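Local atomic coordinates of haloacid dehalogenase-like hydrolase (Bacteroides thetaiotaomicron, PDB entry 2RBK), a protein that probably acts as a magnesium-dependent phosphatase of the haloacid dehalogenase superfamily, whose active site holds vanadate in a form resembling the phosphoryl-transfer intermediate. Residues A[43-48]-A[129-134]; A[103-108]-A[112-117]. One frame throughout, in Å; residues are numbered along the deposited sequence.

Contact 1: residues A[43-48]-A[129-134]. With VN4 (oxido(dioxo)vanadium), chain C.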
ATOM      1  N   THR A  43       2.174   1.007   2.125  1.00  8.58           N
ATOM      2  CA  THR A  43       1.099   1.286   1.191  1.00  8.45           C
ATOM      3  C   THR A  43       1.394   0.739  -0.191  1.00  8.71           C
ATOM      4  O   THR A  43       2.526   0.638  -0.640  1.00  8.91           O
ATOM      5  CB  THR A  43       0.832   2.808   1.167  1.00  8.88           C
ATOM      6  OG1 THR A  43      -0.267   3.120   0.313  1.00  9.47           O
ATOM      7  CG2 THR A  43       2.029   3.599   0.646  1.00  9.24           C
ATOM      8  N   GLY A  44       0.289   0.428  -0.914  1.00  9.30           N
ATOM      9  CA  GLY A  44       0.324   0.214  -2.314  1.00 10.09           C
ATOM     10  C   GLY A  44       0.521   1.462  -3.114  1.00 10.07           C
ATOM     11  O   GLY A  44       0.915   1.450  -4.294  1.00 12.49           O
ATOM     12  N   ARG A  45       0.228   2.646  -2.560  1.00  9.97           N
ATOM     13  CA  ARG A  45       0.424   3.861  -3.305  1.00 10.14           C
ATOM     14  C   ARG A  45       1.896   4.114  -3.560  1.00  9.76           C
ATOM     15  O   ARG A  45       2.729   3.922  -2.667  1.00 10.34           O
ATOM     16  CB  ARG A  45      -0.118   5.058  -2.530  1.00 10.25           C
ATOM     17  CG  ARG A  45      -1.584   5.141  -2.335  1.00 10.58           C
ATOM     18  CD  ARG A  45      -2.018   6.372  -1.575  1.00 11.15           C
ATOM     19  NE  ARG A  45      -3.470   6.443  -1.409  1.00 11.25           N
ATOM     20  CZ  ARG A  45      -4.248   7.434  -1.827  1.00 11.16           C
ATOM     21  NH1 ARG A  45      -3.763   8.498  -2.475  1.00 13.79           N
ATOM     22  NH2 ARG A  45      -5.547   7.324  -1.577  1.00 12.44           N
ATOM     23  N   PRO A  46       2.251   4.618  -4.751  1.00 10.17           N
ATOM     24  CA  PRO A  46       3.549   5.269  -4.937  1.00 10.84           C
ATOM     25  C   PRO A  46       3.592   6.598  -4.204  1.00  9.92           C
ATOM     26  O   PRO A  46       2.550   7.258  -4.041  1.00 10.74           O
ATOM     27  CB  PRO A  46       3.688   5.444  -6.424  1.00 13.30           C
ATOM     28  CG  PRO A  46       2.305   5.430  -6.907  1.00 17.06           C
ATOM     29  CD  PRO A  46       1.459   4.592  -6.005  1.00 11.89           C
ATOM     30  N   LYS A  47       4.779   7.054  -3.842  1.00 10.99           N
ATOM     31  CA  LYS A  47       4.935   8.336  -3.180  1.00 11.69           C
ATOM     32  C   LYS A  47       4.260   9.448  -3.946  1.00 11.74           C
ATOM     33  O   LYS A  47       3.699  10.396  -3.333  1.00 12.71           O
ATOM     34  CB  LYS A  47       6.435   8.625  -3.002  1.00 14.59           C
ATOM     35  CG  LYS A  47       6.783   9.884  -2.232  1.00 20.05           C
ATOM     36  CD  LYS A  47       8.250  10.184  -2.288  1.00 26.86           C
ATOM     37  CE  LYS A  47       8.680  11.474  -1.578  1.00 35.08           C
ATOM     38  NZ  LYS A  47      10.177  11.527  -1.596  1.00 48.31           N
ATOM     39  N   ALA A  48       4.308   9.408  -5.281  1.00 11.37           N
ATOM     40  CA  ALA A  48       3.752  10.418  -6.121  1.00 13.14           C
ATOM     41  C   ALA A  48       2.252  10.678  -5.857  1.00 12.72           C
ATOM     42  O   ALA A  48       1.823  11.799  -6.145  1.00 15.19           O
ATOM     43  CB  ALA A  48       3.886  10.121  -7.648  1.00 14.90           C
ATOM     44  N   LEU A 129     -10.945   8.848  -4.443  1.00 41.03           N
ATOM     45  CA  LEU A 129      -9.746   8.779  -3.661  1.00 44.42           C
ATOM     46  C   LEU A 129      -9.029  10.089  -3.771  1.00 44.55           C
ATOM     47  O   LEU A 129      -8.067  10.112  -3.003  1.00 52.39           O
ATOM     48  CB  LEU A 129      -8.716   7.755  -4.068  1.00 41.61           C
ATOM     49  CG  LEU A 129      -9.129   6.311  -3.920  1.00 45.32           C
ATOM     50  CD1 LEU A 129      -8.079   5.390  -4.484  1.00 43.39           C
ATOM     51  CD2 LEU A 129      -9.388   6.021  -2.434  1.00 52.65           C
ATOM     52  N   HIS A 130      -9.436  11.019  -4.587  1.00 46.80           N
ATOM     53  CA  HIS A 130      -8.800  12.323  -4.482  1.00 48.06           C
ATOM     54  C   HIS A 130      -7.344  12.278  -4.906  1.00 44.14           C
ATOM     55  O   HIS A 130      -6.609  13.075  -4.342  1.00 46.13           O
ATOM     56  CB  HIS A 130      -8.760  12.824  -3.017  1.00 51.93           C
ATOM     57  CG  HIS A 130     -10.124  12.909  -2.475  1.00 55.05           C
ATOM     58  ND1 HIS A 130     -11.018  13.786  -3.040  1.00 58.13           N
ATOM     59  CD2 HIS A 130     -10.725  12.240  -1.474  1.00 56.79           C
ATOM     60  CE1 HIS A 130     -12.150  13.651  -2.383  1.00 58.10           C
ATOM     61  NE2 HIS A 130     -12.002  12.738  -1.449  1.00 57.94           N
ATOM     62  N   VAL A 131      -7.064  11.367  -5.826  1.00 40.44           N
ATOM     63  CA  VAL A 131      -5.708  11.440  -6.401  1.00 35.23           C
ATOM     64  C   VAL A 131      -5.698  12.520  -7.474  1.00 32.41           C
ATOM     65  O   VAL A 131      -6.674  12.604  -8.242  1.00 33.85           O
ATOM     66  CB  VAL A 131      -5.336  10.066  -6.930  1.00 32.86           C
ATOM     67  CG1 VAL A 131      -4.059  10.071  -7.738  1.00 30.73           C
ATOM     68  CG2 VAL A 131      -5.183   9.106  -5.732  1.00 37.67           C
ATOM     69  N   ASN A 132      -4.631  13.307  -7.594  1.00 31.84           N
ATOM     70  CA  ASN A 132      -4.457  14.249  -8.713  1.00 32.27           C
ATOM     71  C   ASN A 132      -4.388  13.515 -10.063  1.00 26.45           C
ATOM     72  O   ASN A 132      -3.897  12.412 -10.170  1.00 23.32           O
ATOM     73  CB  ASN A 132      -3.195  15.114  -8.602  1.00 36.14           C
ATOM     74  CG  ASN A 132      -3.003  16.090  -7.472  1.00 43.12           C
ATOM     75  OD1 ASN A 132      -3.930  16.812  -7.079  1.00 53.70           O
ATOM     76  ND2 ASN A 132      -1.758  16.080  -6.984  1.00 50.86           N
ATOM     77  N   VAL A 133      -4.915  14.142 -11.121  1.00 25.21           N
ATOM     78  CA  VAL A 133      -4.910  13.540 -12.452  1.00 21.09           C
ATOM     79  C   VAL A 133      -3.482  13.111 -12.839  1.00 18.16           C
ATOM     80  O   VAL A 133      -2.567  13.870 -12.748  1.00 21.23           O
ATOM     81  CB  VAL A 133      -5.510  14.519 -13.481  1.00 25.23           C
ATOM     82  CG1 VAL A 133      -5.408  13.912 -14.863  1.00 23.38           C
ATOM     83  CG2 VAL A 133      -6.954  14.817 -13.186  1.00 30.30           C
ATOM     84  N   ILE A 134      -3.405  11.859 -13.264  1.00 14.78           N
ATOM     85  CA  ILE A 134      -2.153  11.230 -13.665  1.00 13.53           C
ATOM     86  C   ILE A 134      -1.971  11.486 -15.160  1.00 13.46           C
ATOM     87  O   ILE A 134      -2.919  11.326 -15.918  1.00 14.20           O
ATOM     88  CB  ILE A 134      -2.191   9.727 -13.377  1.00 14.07           C
ATOM     89  CG1 ILE A 134      -2.285   9.471 -11.854  1.00 15.95           C
ATOM     90  CG2 ILE A 134      -1.033   9.014 -13.968  1.00 13.21           C
ATOM     91  CD1 ILE A 134      -2.677   8.066 -11.488  1.00 16.81           C
TER
HETATM   92  V   VN4 C 601      -3.142   0.926   1.244  1.00 15.22           V
HETATM   93  O1  VN4 C 601      -2.552   2.419   1.682  1.00 18.50           O
HETATM   94  O2  VN4 C 601      -4.857   0.559   1.395  1.00 10.41           O
HETATM   95  O3  VN4 C 601      -2.336  -0.198   0.035  1.00 15.03           O
HETATM   96  O   HOH W   1      -5.792  10.615  -1.802  1.00 25.61           O
HETATM   97  O   HOH W   2      -0.228  13.237  -7.561  1.00 46.97           O
HETATM   98  O   HOH W   3      -3.391   1.985  -0.580  1.00 19.13           O
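At the active-site cleft of this haloacid dehalogenase-like hydrolase, Arg-45 of the loop after strand 38-42 reaches Leu-129 and Val-131 of the loop after helix 119-128. The chain, extended from CG to NE, carries the guanidinium across to the second loop. NH1 approaches the CG2 branch of Val-131 at 3.6 Å, obliquely to the guanidinium plane, and NH2 passes Leu-129 CB at 4.1 Å. No direct hydrogen bond joins residues 43-48 to 129-134, although Asn-51, farther along the first loop, bonds His-130 O through ND2. A water bridges the segments instead: it accepts from Arg-45 NH1 at 3.0 Å and donates to Leu-129 O at 2.6 Å, a short bond on a carbonyl near the C-terminal end of a helix. NH1 also donates to Ile-49 O, and NE forms a salt bridge with Asp-10 of the magnesium site. Bonds to NE and NH1 limit the turning of the guanidinium, consistent with a second-shell role in which Arg-45 positions the Asp-10 carboxylate. The start of the same loop belongs to the catalytic scaffold, in the position where this superfamily carries its motif II threonine or serine at the end of a core strand. Thr-43 OG1, set anti to the backbone N (chi1 -177°), donates to vanadate O1 at 2.8 Å, and Gly-44 N donates to O3 at 2.9 Å with an N-H...O angle of 162°. OG1 is used twice, since it also accepts from Arg-45 N at 3.0 Å in an ST turn that holds the hydroxyl where it can reach vanadate O1. A bound water lies 2.1 Å from the vanadium. Farther along, a second water accepts from Asn-132 ND2 and donates to Ala-48 O.

Contact 2: residues A[103-108]-A[112-117]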
ATOM      1  N   PRO A 103      -7.905   0.323 -18.582  1.00 14.05           N
ATOM      2  CA  PRO A 103      -6.769   1.196 -18.319  1.00 13.53           C
ATOM      3  C   PRO A 103      -5.738   0.522 -17.407  1.00 12.27           C
ATOM      4  O   PRO A 103      -6.007  -0.462 -16.688  1.00 13.53           O
ATOM      5  CB  PRO A 103      -7.375   2.372 -17.551  1.00 16.26           C
ATOM      6  CG  PRO A 103      -8.763   1.994 -17.204  1.00 20.00           C
ATOM      7  CD  PRO A 103      -9.126   0.747 -17.937  1.00 16.77           C
ATOM      8  N   CYS A 104      -4.542   1.115 -17.422  1.00 12.12           N
ATOM      9  CA  CYS A 104      -3.464   0.629 -16.559  1.00 11.65           C
ATOM     10  C   CYS A 104      -2.533   1.796 -16.239  1.00 11.13           C
ATOM     11  O   CYS A 104      -2.171   2.555 -17.130  1.00 11.72           O
ATOM     12  CB  CYS A 104      -2.706  -0.500 -17.235  1.00 12.15           C
ATOM     13  SG  CYS A 104      -1.540  -1.374 -16.157  1.00 12.45           S
ATOM     14  N   ILE A 105      -2.197   1.921 -14.964  1.00 11.02           N
ATOM     15  CA  ILE A 105      -1.205   2.874 -14.458  1.00 10.63           C
ATOM     16  C   ILE A 105       0.143   2.196 -14.442  1.00 10.26           C
ATOM     17  O   ILE A 105       0.299   1.009 -14.076  1.00 11.10           O
ATOM     18  CB  ILE A 105      -1.597   3.382 -13.070  1.00 10.91           C
ATOM     19  CG1 ILE A 105      -2.918   4.148 -13.101  1.00 12.90           C
ATOM     20  CG2 ILE A 105      -0.512   4.149 -12.387  1.00 12.60           C
ATOM     21  CD1 ILE A 105      -3.529   4.361 -11.742  1.00 15.12           C
ATOM     22  N   PHE A 106       1.170   2.941 -14.880  1.00  9.99           N
ATOM     23  CA  PHE A 106       2.563   2.479 -14.890  1.00  9.81           C
ATOM     24  C   PHE A 106       3.386   3.425 -14.070  1.00 10.01           C
ATOM     25  O   PHE A 106       3.433   4.632 -14.393  1.00 10.62           O
ATOM     26  CB  PHE A 106       3.108   2.364 -16.322  1.00 10.49           C
ATOM     27  CG  PHE A 106       2.413   1.322 -17.164  1.00 10.72           C
ATOM     28  CD1 PHE A 106       1.221   1.612 -17.817  1.00 10.74           C
ATOM     29  CD2 PHE A 106       2.926   0.044 -17.293  1.00 12.04           C
ATOM     30  CE1 PHE A 106       0.590   0.659 -18.546  1.00 11.36           C
ATOM     31  CE2 PHE A 106       2.301  -0.890 -18.063  1.00 12.84           C
ATOM     32  CZ  PHE A 106       1.097  -0.592 -18.689  1.00 12.95           C
ATOM     33  N   VAL A 107       4.034   2.948 -13.028  1.00  9.44           N
ATOM     34  CA  VAL A 107       4.758   3.775 -12.104  1.00  9.51           C
ATOM     35  C   VAL A 107       6.262   3.508 -12.243  1.00  9.63           C
ATOM     36  O   VAL A 107       6.702   2.359 -12.095  1.00 10.12           O
ATOM     37  CB  VAL A 107       4.337   3.538 -10.624  1.00 10.63           C
ATOM     38  CG1 VAL A 107       4.936   4.659  -9.805  1.00 12.61           C
ATOM     39  CG2 VAL A 107       2.857   3.423 -10.466  1.00 12.43           C
ATOM     40  N   GLU A 108       7.013   4.553 -12.506  1.00 10.51           N
ATOM     41  CA  GLU A 108       8.466   4.558 -12.539  1.00 11.53           C
ATOM     42  C   GLU A 108       8.950   5.193 -11.244  1.00 12.34           C
ATOM     43  O   GLU A 108       8.180   5.703 -10.446  1.00 14.24           O
ATOM     44  CB  GLU A 108       8.958   5.351 -13.728  1.00 12.39           C
ATOM     45  CG  GLU A 108       8.495   4.797 -15.074  1.00 12.84           C
ATOM     46  CD  GLU A 108       8.729   5.823 -16.152  1.00 14.43           C
ATOM     47  OE1 GLU A 108       9.806   5.977 -16.718  1.00 18.53           O
ATOM     48  OE2 GLU A 108       7.773   6.577 -16.419  1.00 17.60           O
ATOM     49  N   ILE A 112       4.885   8.888 -13.117  1.00 13.31           N
ATOM     50  CA  ILE A 112       3.683   8.075 -13.045  1.00 12.15           C
ATOM     51  C   ILE A 112       2.827   8.414 -14.283  1.00 12.04           C
ATOM     52  O   ILE A 112       2.712   9.582 -14.626  1.00 13.88           O
ATOM     53  CB  ILE A 112       2.911   8.209 -11.724  1.00 12.57           C
ATOM     54  CG1 ILE A 112       1.773   7.204 -11.619  1.00 12.61           C
ATOM     55  CG2 ILE A 112       2.436   9.623 -11.472  1.00 14.70           C
ATOM     56  CD1 ILE A 112       1.069   7.155 -10.225  1.00 16.47           C
ATOM     57  N   SER A 113       2.274   7.393 -14.893  1.00 11.34           N
ATOM     58  CA  SER A 113       1.469   7.556 -16.108  1.00 11.72           C
ATOM     59  C   SER A 113       0.285   6.642 -16.100  1.00 11.35           C
ATOM     60  O   SER A 113       0.288   5.594 -15.457  1.00 12.24           O
ATOM     61  CB  SER A 113       2.343   7.198 -17.321  1.00 13.05           C
ATOM     62  OG  SER A 113       3.569   7.823 -17.356  1.00 14.44           O
ATOM     63  N   VAL A 114      -0.715   6.984 -16.905  1.00 11.94           N
ATOM     64  CA  VAL A 114      -1.879   6.108 -17.126  1.00 11.47           C
ATOM     65  C   VAL A 114      -2.108   5.976 -18.598  1.00 12.19           C
ATOM     66  O   VAL A 114      -1.930   6.931 -19.365  1.00 12.41           O
ATOM     67  CB  VAL A 114      -3.096   6.618 -16.346  1.00 12.40           C
ATOM     68  CG1 VAL A 114      -3.548   8.007 -16.820  1.00 14.78           C
ATOM     69  CG2 VAL A 114      -4.221   5.617 -16.415  1.00 13.46           C
ATOM     70  N   CYS A 115      -2.504   4.751 -18.988  1.00 11.82           N
ATOM     71  CA  CYS A 115      -2.784   4.435 -20.376  1.00 12.39           C
ATOM     72  C   CYS A 115      -4.303   4.248 -20.520  1.00 12.79           C
ATOM     73  O   CYS A 115      -4.918   3.504 -19.773  1.00 13.49           O
ATOM     74  CB  CYS A 115      -2.053   3.217 -20.813  1.00 12.35           C
ATOM     75  SG  CYS A 115      -0.262   3.328 -20.651  1.00 12.70           S
ATOM     76  N   GLN A 116      -4.896   4.950 -21.510  1.00 13.83           N
ATOM     77  CA  GLN A 116      -6.305   4.864 -21.844  1.00 14.10           C
ATOM     78  C   GLN A 116      -7.242   4.973 -20.643  1.00 14.75           C
ATOM     79  O   GLN A 116      -8.161   4.150 -20.413  1.00 15.87           O
ATOM     80  CB  GLN A 116      -6.589   3.602 -22.669  1.00 14.77           C
ATOM     81  CG  GLN A 116      -5.778   3.437 -23.933  1.00 13.96           C
ATOM     82  CD  GLN A 116      -6.093   4.435 -24.992  1.00 17.03           C
ATOM     83  OE1 GLN A 116      -7.269   4.857 -25.138  1.00 25.17           O
ATOM     84  NE2 GLN A 116      -5.128   4.746 -25.857  1.00 19.50           N
ATOM     85  N   PRO A 117      -7.063   6.026 -19.859  1.00 15.32           N
ATOM     86  CA  PRO A 117      -7.915   6.152 -18.690  1.00 16.41           C
ATOM     87  C   PRO A 117      -9.415   6.219 -19.041  1.00 19.43           C
ATOM     88  O   PRO A 117      -9.733   6.855 -20.051  1.00 21.07           O
ATOM     89  CB  PRO A 117      -7.429   7.445 -18.054  1.00 17.28           C
ATOM     90  CG  PRO A 117      -6.771   8.256 -19.143  1.00 17.57           C
ATOM     91  CD  PRO A 117      -6.177   7.185 -20.015  1.00 16.91           C
TER
HETATM   92  O   HOH W   4       5.228   6.455 -15.756  1.00 16.90           O
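Strands 104-107 and 112-115 run antiparallel, their axes 4.6 Å apart at closest approach and 157° between directions, with Cys-104/Cys-115 and Phe-106/Ser-113 as hydrogen-bonded pairs. Three of the four backbone bonds are firm, such as Phe-106 N to Ser-113 O at 2.9 Å; the outermost, Cys-104 N to Cys-115 O, is weak at 3.4 Å. On the face bearing the branched residues, Ile-105 meets its pair mate Val-114 through CG1, 3.9 Å from Val-114 CG2, and its diagonal neighbour Ile-112 through CG2, which lies anti to the backbone N because CG1 takes chi1 -63° and crosses to Ile-112 CG1. Ile-112 CG1 also lies alongside Val-107 CG2, the two side chains pointing the same way. An alanine in place of Ile-105 is likely to open a gap between Val-114 and Ile-112, leaving both less firmly packed. On the opposite face of the hairpin, Cys-115 SG comes within 3.5 Å of Phe-106 CE1, approaching the ring obliquely, 63° off its normal, as a sulfur-aromatic contact. Helix 139-143 covers this face, with Ala-142 touching both residues. Near the turn, a water donates to Phe-106 O and to Glu-108 OE2 (2.6 Å), and is hydrogen-bonded to Ser-113 OG as well, while Glu-108 OE2 also forms a salt bridge with Lys-145. The whole is a beta hairpin, with strand 112-115 at the edge of a three-stranded antiparallel sheet that strand 149-152 completes, consistent with the alpha/beta cap domain of Cof-type hydrolases.

From the N terminus, the chain passes through strands 4-7 and 38-42 of the large sheet to residues 43-48, beside the bound vanadate, and goes on to strands 64-67, 72-75 and 78-82 at one side of that sheet. After helix 87-100 comes the hairpin of contact 2, a short local loop closed by 103-108 with 112-117. Helix 119-128 then leads to 129-134, where contact 1 closes a far longer loop that encloses the hairpin entirely. The two contacts also touch: Pro-46 CB packs on Val-107 CG1 at 3.7 Å, and Ile-134 CD1 on Ile-105 CD1 at 3.8 Å. The Ile-105 and Val-107 face of the small sheet is thereby tied to both loops of contact 1.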